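Local atomic coordinates of COBE (PDB entry 2W6K), a protein that takes part in cobalamin (vitamin B12) biosynthesis and belongs to the family of the CbiG C-terminal region, its exact biochemical role being uncertain. Residues H26-A29 against L30-T34; D81-P84 against R85-S88. All coordinates share one frame; numbering follows the deposited sequence. Where two conformers were deposited one is given.

Contact 1: H26-A29 against L30-T34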
ATOM      1  N   HIS A  26       3.141  -6.261  14.766  1.00 10.87           N
ATOM      2  CA  HIS A  26       4.216  -5.400  14.329  1.00 12.11           C
ATOM      3  C   HIS A  26       3.733  -4.559  13.169  1.00 10.73           C
ATOM      4  O   HIS A  26       3.860  -3.307  13.180  1.00 11.59           O
ATOM      5  CB  HIS A  26       5.402  -6.235  13.884  1.00 12.79           C
ATOM      6  CG  HIS A  26       6.601  -5.423  13.514  1.00 17.72           C
ATOM      7  ND1 HIS A  26       7.741  -5.399  14.283  1.00 21.16           N
ATOM      8  CD2 HIS A  26       6.838  -4.612  12.454  1.00 21.31           C
ATOM      9  CE1 HIS A  26       8.638  -4.613  13.709  1.00 22.78           C
ATOM     10  NE2 HIS A  26       8.110  -4.115  12.605  1.00 24.20           N
ATOM     11  N   LEU A  27       3.137  -5.221  12.180  1.00  9.85           N
ATOM     12  CA  LEU A  27       2.648  -4.493  11.006  1.00  9.46           C
ATOM     13  C   LEU A  27       1.621  -3.445  11.429  1.00  9.37           C
ATOM     14  O   LEU A  27       1.642  -2.314  10.928  1.00 10.15           O
ATOM     15  CB  LEU A  27       2.035  -5.458   9.974  1.00  9.10           C
ATOM     16  CG  LEU A  27       3.020  -6.432   9.317  1.00  9.40           C
ATOM     17  CD1 LEU A  27       2.340  -7.327   8.339  1.00 10.76           C
ATOM     18  CD2 LEU A  27       4.105  -5.634   8.596  1.00 12.73           C
ATOM     19  N   ARG A  28       0.722  -3.813  12.344  1.00  9.55           N
ATOM     20  CA  ARG A  28      -0.332  -2.870  12.752  1.00  9.72           C
ATOM     21  C   ARG A  28       0.270  -1.628  13.408  1.00 10.53           C
ATOM     22  O   ARG A  28      -0.191  -0.518  13.151  1.00  9.69           O
ATOM     23  CB  ARG A  28      -1.344  -3.535  13.699  1.00 10.30           C
ATOM     24  CG  ARG A  28      -2.444  -2.559  14.121  1.00 11.98           C
ATOM     25  CD  ARG A  28      -3.442  -3.190  15.068  1.00 11.65           C
ATOM     26  NE  ARG A  28      -2.808  -3.571  16.327  1.00 14.60           N
ATOM     27  CZ  ARG A  28      -3.272  -4.520  17.141  1.00 17.83           C
ATOM     28  NH1 ARG A  28      -2.626  -4.815  18.262  1.00 21.42           N
ATOM     29  NH2 ARG A  28      -4.391  -5.172  16.854  1.00 14.56           N
ATOM     30  N   ALA A  29       1.278  -1.826  14.254  1.00  9.95           N
ATOM     31  CA  ALA A  29       1.922  -0.676  14.958  1.00 11.14           C
ATOM     32  C   ALA A  29       2.611   0.265  13.964  1.00 10.75           C
ATOM     33  O   ALA A  29       2.510   1.486  14.062  1.00 12.21           O
ATOM     34  CB  ALA A  29       2.896  -1.138  16.009  1.00 11.33           C
ATOM     35  N   LEU A  30       3.270  -0.310  12.974  1.00  9.94           N
ATOM     36  CA  LEU A  30       3.923   0.511  11.989  1.00  9.70           C
ATOM     37  C   LEU A  30       2.900   1.223  11.095  1.00  8.96           C
ATOM     38  O   LEU A  30       3.089   2.391  10.737  1.00  8.41           O
ATOM     39  CB  LEU A  30       4.889  -0.305  11.165  1.00  9.13           C
ATOM     40  CG  LEU A  30       5.712   0.485  10.138  1.00 12.01           C
ATOM     41  CD1 LEU A  30       6.602   1.565  10.770  1.00 14.90           C
ATOM     42  CD2 LEU A  30       6.583  -0.470   9.354  1.00 12.87           C
ATOM     43  N   LEU A  31       1.832   0.512  10.747  1.00  8.85           N
ATOM     44  CA  LEU A  31       0.756   1.078   9.950  1.00  8.56           C
ATOM     45  C   LEU A  31       0.137   2.267  10.691  1.00  8.82           C
ATOM     46  O   LEU A  31      -0.069   3.323  10.090  1.00  8.61           O
ATOM     47  CB  LEU A  31      -0.321   0.018   9.662  1.00  8.81           C
ATOM     48  CG  LEU A  31      -1.558   0.430   8.840  1.00  8.70           C
ATOM     49  CD1 LEU A  31      -1.167   0.969   7.449  1.00  9.46           C
ATOM     50  CD2 LEU A  31      -2.477  -0.744   8.692  1.00  8.90           C
ATOM     51  N   GLU A  32      -0.148   2.079  11.977  1.00 10.56           N
ATOM     52  CA  GLU A  32      -0.760   3.143  12.800  1.00 11.93           C
ATOM     53  C   GLU A  32       0.129   4.375  12.846  1.00 12.26           C
ATOM     54  O   GLU A  32      -0.358   5.523  12.729  1.00 12.62           O
ATOM     55  CB  GLU A  32      -0.985   2.624  14.211  1.00 13.07           C
ATOM     56  CG  GLU A  32      -2.250   1.883  14.379  1.00 18.82           C
ATOM     57  CD  GLU A  32      -2.554   1.660  15.857  1.00 23.59           C
ATOM     58  OE1 GLU A  32      -3.637   2.095  16.314  1.00 28.80           O
ATOM     59  OE2 GLU A  32      -1.695   1.086  16.554  1.00 26.88           O
ATOM     60  N   ARG A  33       1.429   4.157  13.015  1.00 20.00           N
ATOM     61  CA  ARG A  33       2.394   5.250  13.028  1.00 20.00           C
ATOM     62  C   ARG A  33       2.402   5.994  11.695  1.00 20.00           C
ATOM     63  O   ARG A  33       2.409   7.223  11.660  1.00 13.63           O
ATOM     64  CB  ARG A  33       3.795   4.724  13.344  1.00 20.00           C
ATOM     65  CG  ARG A  33       4.415   5.323  14.595  1.00 20.00           C
ATOM     66  CD  ARG A  33       3.858   4.677  15.853  1.00 20.00           C
ATOM     67  NE  ARG A  33       2.544   5.209  16.206  1.00 20.00           N
ATOM     68  CZ  ARG A  33       1.609   4.521  16.853  1.00 20.00           C
ATOM     69  NH1 ARG A  33       0.443   5.087  17.132  1.00 20.00           N
ATOM     70  NH2 ARG A  33       1.840   3.269  17.220  1.00 20.00           N
ATOM     71  N   THR A  34       2.402   5.236  10.603  1.00 12.43           N
ATOM     72  CA  THR A  34       2.484   5.815   9.265  1.00 11.43           C
ATOM     73  C   THR A  34       1.239   6.653   8.946  1.00 11.61           C
ATOM     74  O   THR A  34       1.338   7.770   8.419  1.00 11.72           O
ATOM     75  CB  THR A  34       2.685   4.707   8.212  1.00 11.06           C
ATOM     76  OG1 THR A  34       3.883   3.972   8.515  1.00 13.20           O
ATOM     77  CG2 THR A  34       2.846   5.341   6.845  1.00 13.46           C
TER
HETATM   78  O   HOH W   1      -0.955  -1.454  17.357  1.00 31.54           O
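Arg28 and Glu32, one turn apart, meet through a water: it accepts from Arg28 NE at 3.0 Å and donates to Glu32 OE2 at 2.8 Å. The charged atoms themselves, NE of Arg28 and OE2 of Glu32, stay 4.8 Å apart. With its CG beside the backbone N (chi1 -85°) and its chain extended beyond, Glu32 lays CB and CG along Arg28 O, which also accepts from Glu32 N. The next residue, Arg33, bends at chi2 and chi3 and folds back, bringing NH2 to 3.7 Å from Ala29 O at an oblique approach; Glu32 CB sits on one face of its guanidinium, offset toward the rim. All this belongs to helix 24-37, the crossover helix of the beta-alpha-beta unit formed with strands 12-18 and 47-51. Its i to i+4 bonds include Leu31 N to Leu27 O, 2.8 Å. Leu30 O takes two donors from opposite faces of its carbonyl plane, Thr34 N and the side-chain Thr34 OG1, the latter 2.8 Å from Leu30 O. Leu30 and Leu31 turn inward onto Ile133 of strand 131-138, while Leu27 packs on Leu60 and Leu63 of helix 58-67. His26 NE2 is hydrogen-bonded to Asp128 OD2.

Contact 2: D81-P84 against R85-S88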
ATOM      1  N   ASP A  81       5.194  -1.489 -13.462  1.00 17.55           N
ATOM      2  CA  ASP A  81       4.613  -0.337 -14.154  1.00 17.56           C
ATOM      3  C   ASP A  81       4.813   0.993 -13.401  1.00 17.07           C
ATOM      4  O   ASP A  81       4.738   2.061 -14.010  1.00 17.41           O
ATOM      5  CB  ASP A  81       3.120  -0.545 -14.395  1.00 18.05           C
ATOM      6  CG  ASP A  81       2.819  -1.509 -15.548  1.00 21.69           C
ATOM      7  OD1 ASP A  81       3.722  -1.810 -16.361  1.00 23.95           O
ATOM      8  OD2 ASP A  81       1.646  -1.937 -15.647  1.00 24.44           O
ATOM      9  N   TYR A  82       5.074   0.915 -12.093  1.00 16.04           N
ATOM     10  CA  TYR A  82       5.120   2.103 -11.214  1.00 15.98           C
ATOM     11  C   TYR A  82       6.545   2.520 -10.816  1.00 16.30           C
ATOM     12  O   TYR A  82       6.742   3.513 -10.110  1.00 15.81           O
ATOM     13  CB  TYR A  82       4.222   1.871  -9.976  1.00 15.80           C
ATOM     14  CG  TYR A  82       2.758   1.765 -10.354  1.00 15.45           C
ATOM     15  CD1 TYR A  82       1.957   2.909 -10.415  1.00 14.44           C
ATOM     16  CD2 TYR A  82       2.193   0.538 -10.715  1.00 14.08           C
ATOM     17  CE1 TYR A  82       0.636   2.838 -10.791  1.00 16.67           C
ATOM     18  CE2 TYR A  82       0.866   0.457 -11.113  1.00 16.18           C
ATOM     19  CZ  TYR A  82       0.091   1.611 -11.133  1.00 16.55           C
ATOM     20  OH  TYR A  82      -1.236   1.578 -11.505  1.00 18.48           O
ATOM     21  N   GLU A  83       7.535   1.778 -11.310  1.00 17.03           N
ATOM     22  CA  GLU A  83       8.947   2.096 -11.120  1.00 19.20           C
ATOM     23  C   GLU A  83       9.303   3.580 -11.254  1.00 19.75           C
ATOM     24  O   GLU A  83      10.011   4.125 -10.393  1.00 19.66           O
ATOM     25  CB  GLU A  83       9.801   1.297 -12.109  1.00 20.09           C
ATOM     26  CG  GLU A  83      10.211  -0.071 -11.641  1.00 23.81           C
ATOM     27  CD  GLU A  83      10.909  -0.038 -10.292  0.80 24.92           C
ATOM     28  OE1 GLU A  83      10.475  -0.791  -9.416  0.80 22.33           O
ATOM     29  OE2 GLU A  83      11.874   0.740 -10.122  0.80 29.25           O
ATOM     30  N   PRO A  84       8.874   4.230 -12.362  1.00 20.51           N
ATOM     31  CA  PRO A  84       9.235   5.632 -12.594  1.00 20.85           C
ATOM     32  C   PRO A  84       8.667   6.603 -11.567  1.00 20.55           C
ATOM     33  O   PRO A  84       9.090   7.765 -11.525  1.00 22.21           O
ATOM     34  CB  PRO A  84       8.592   5.942 -13.961  1.00 20.93           C
ATOM     35  CG  PRO A  84       8.387   4.632 -14.606  1.00 21.52           C
ATOM     36  CD  PRO A  84       8.101   3.673 -13.497  1.00 21.28           C
ATOM     37  N   ARG A  85       7.720   6.128 -10.759  1.00 19.45           N
ATOM     38  CA  ARG A  85       7.008   6.991  -9.829  0.50 19.34           C
ATOM     39  C   ARG A  85       7.400   6.759  -8.382  1.00 18.59           C
ATOM     40  O   ARG A  85       6.964   7.481  -7.514  1.00 19.41           O
ATOM     41  CB  ARG A  85       5.502   6.824  -9.993  0.50 18.88           C
ATOM     42  CG  ARG A  85       4.981   7.273 -11.346  0.50 20.04           C
ATOM     43  CD  ARG A  85       3.607   6.713 -11.600  0.50 20.17           C
ATOM     44  NE  ARG A  85       2.599   7.380 -10.773  0.50 20.07           N
ATOM     45  CZ  ARG A  85       1.301   7.083 -10.769  0.50 19.37           C
ATOM     46  NH1 ARG A  85       0.475   7.753  -9.978  0.50 19.23           N
ATOM     47  NH2 ARG A  85       0.827   6.125 -11.550  0.50 19.90           N
ATOM     48  N   LEU A  86       8.245   5.764  -8.130  1.00 18.44           N
ATOM     49  CA  LEU A  86       8.623   5.434  -6.757  1.00 16.77           C
ATOM     50  C   LEU A  86       9.502   6.488  -6.109  1.00 17.15           C
ATOM     51  O   LEU A  86      10.263   7.203  -6.781  1.00 17.94           O
ATOM     52  CB  LEU A  86       9.314   4.057  -6.701  1.00 17.13           C
ATOM     53  CG  LEU A  86       8.447   2.946  -7.307  1.00 14.52           C
ATOM     54  CD1 LEU A  86       9.165   1.609  -7.152  1.00 18.87           C
ATOM     55  CD2 LEU A  86       7.031   2.864  -6.734  1.00 17.23           C
ATOM     56  N   LEU A  87       9.419   6.563  -4.788  1.00 16.83           N
ATOM     57  CA  LEU A  87      10.165   7.574  -4.039  1.00 16.57           C
ATOM     58  C   LEU A  87      11.358   7.002  -3.264  1.00 17.28           C
ATOM     59  O   LEU A  87      12.323   7.731  -2.979  1.00 17.66           O
ATOM     60  CB  LEU A  87       9.228   8.344  -3.080  1.00 16.75           C
ATOM     61  CG  LEU A  87       7.988   9.059  -3.634  1.00 14.33           C
ATOM     62  CD1 LEU A  87       7.181   9.811  -2.534  1.00 14.91           C
ATOM     63  CD2 LEU A  87       8.339  10.016  -4.837  1.00 16.66           C
ATOM     64  N   SER A  88      11.297   5.727  -2.882  1.00 16.47           N
ATOM     65  CA  SER A  88      12.257   5.173  -1.916  1.00 17.65           C
ATOM     66  C   SER A  88      12.739   3.782  -2.326  1.00 18.39           C
ATOM     67  O   SER A  88      12.296   2.780  -1.764  1.00 18.90           O
ATOM     68  CB  SER A  88      11.622   5.088  -0.519  1.00 16.54           C
ATOM     69  OG  SER A  88      10.857   6.236  -0.212  1.00 19.10           O
TER
HETATM   70  O   HOH W   2       2.348   4.499 -14.085  1.00 36.27           O
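Tyr82 O is the acceptor on which this turn closes: Arg85 N donates to it at 2.9 Å. The i to i+3 spacing is that of a 3-10 turn, and a weak second bond of the same kind, Leu86 N to Glu83 O at 3.3 Å, follows it. Pro84, within this turn, has no N-H to give. The apolar end of Leu86 packs against the same Tyr82 carbonyl, CG lying 3.3 Å from Tyr82 O, and its CD2 makes a looser apolar contact with Tyr82 CB. Its other methyl, CD1, comes 3.5 Å from Glu83 OE1, the two side chains crossing at a slant; that carboxylate is held elsewhere, OE1 accepting from Ser100 N.

Tyr82 and Arg85, the latter in one of its two conformers, run side by side in the same direction. In each, CG lies beside the backbone N (chi1 -66° and -65°), and in this conformer a bend at chi3 of Arg85 brings NH2 to the ring edge, 3.4 Å from Tyr82 CE1 and near the ring plane. With ring and guanidinium planes 41° apart, this is an edge approach rather than a stack. A water weakly links Arg85 NH2 to Asp81 O.

Both polar ends converge on one carboxylate, Tyr82 OH bonding Glu112 OE1 and Arg85 NH2, in the same conformer, forming a salt bridge with OE2. The loop between helices 76-80 and 91-97 is thereby fastened to helix 102-115, whose Leu108 and Ala109 meet the Tyr82 side chain, while Arg85 also touches Asp120 of strand 119-127.

How the contacts relate
Contact 1 comes first along the chain, within helix 24-37, and contact 2 follows in the loop between helices 76-80 and 91-97. Their centres are about 22 Å apart and their nearest atoms about 11 Å, on opposite sides of the chain's centre, so neither touches the other. The five-stranded mixed sheet connects them: helix 24-37 packs on one face, against strands 131-138 and 119-127, whereas residues 81-88 lie beyond the other, packing on helix 102-115 and directly on the edge strand 119-127. The two contacts thus belong to opposite layers of an alpha/beta sandwich, all within the region assigned to the CbiG C-terminal family.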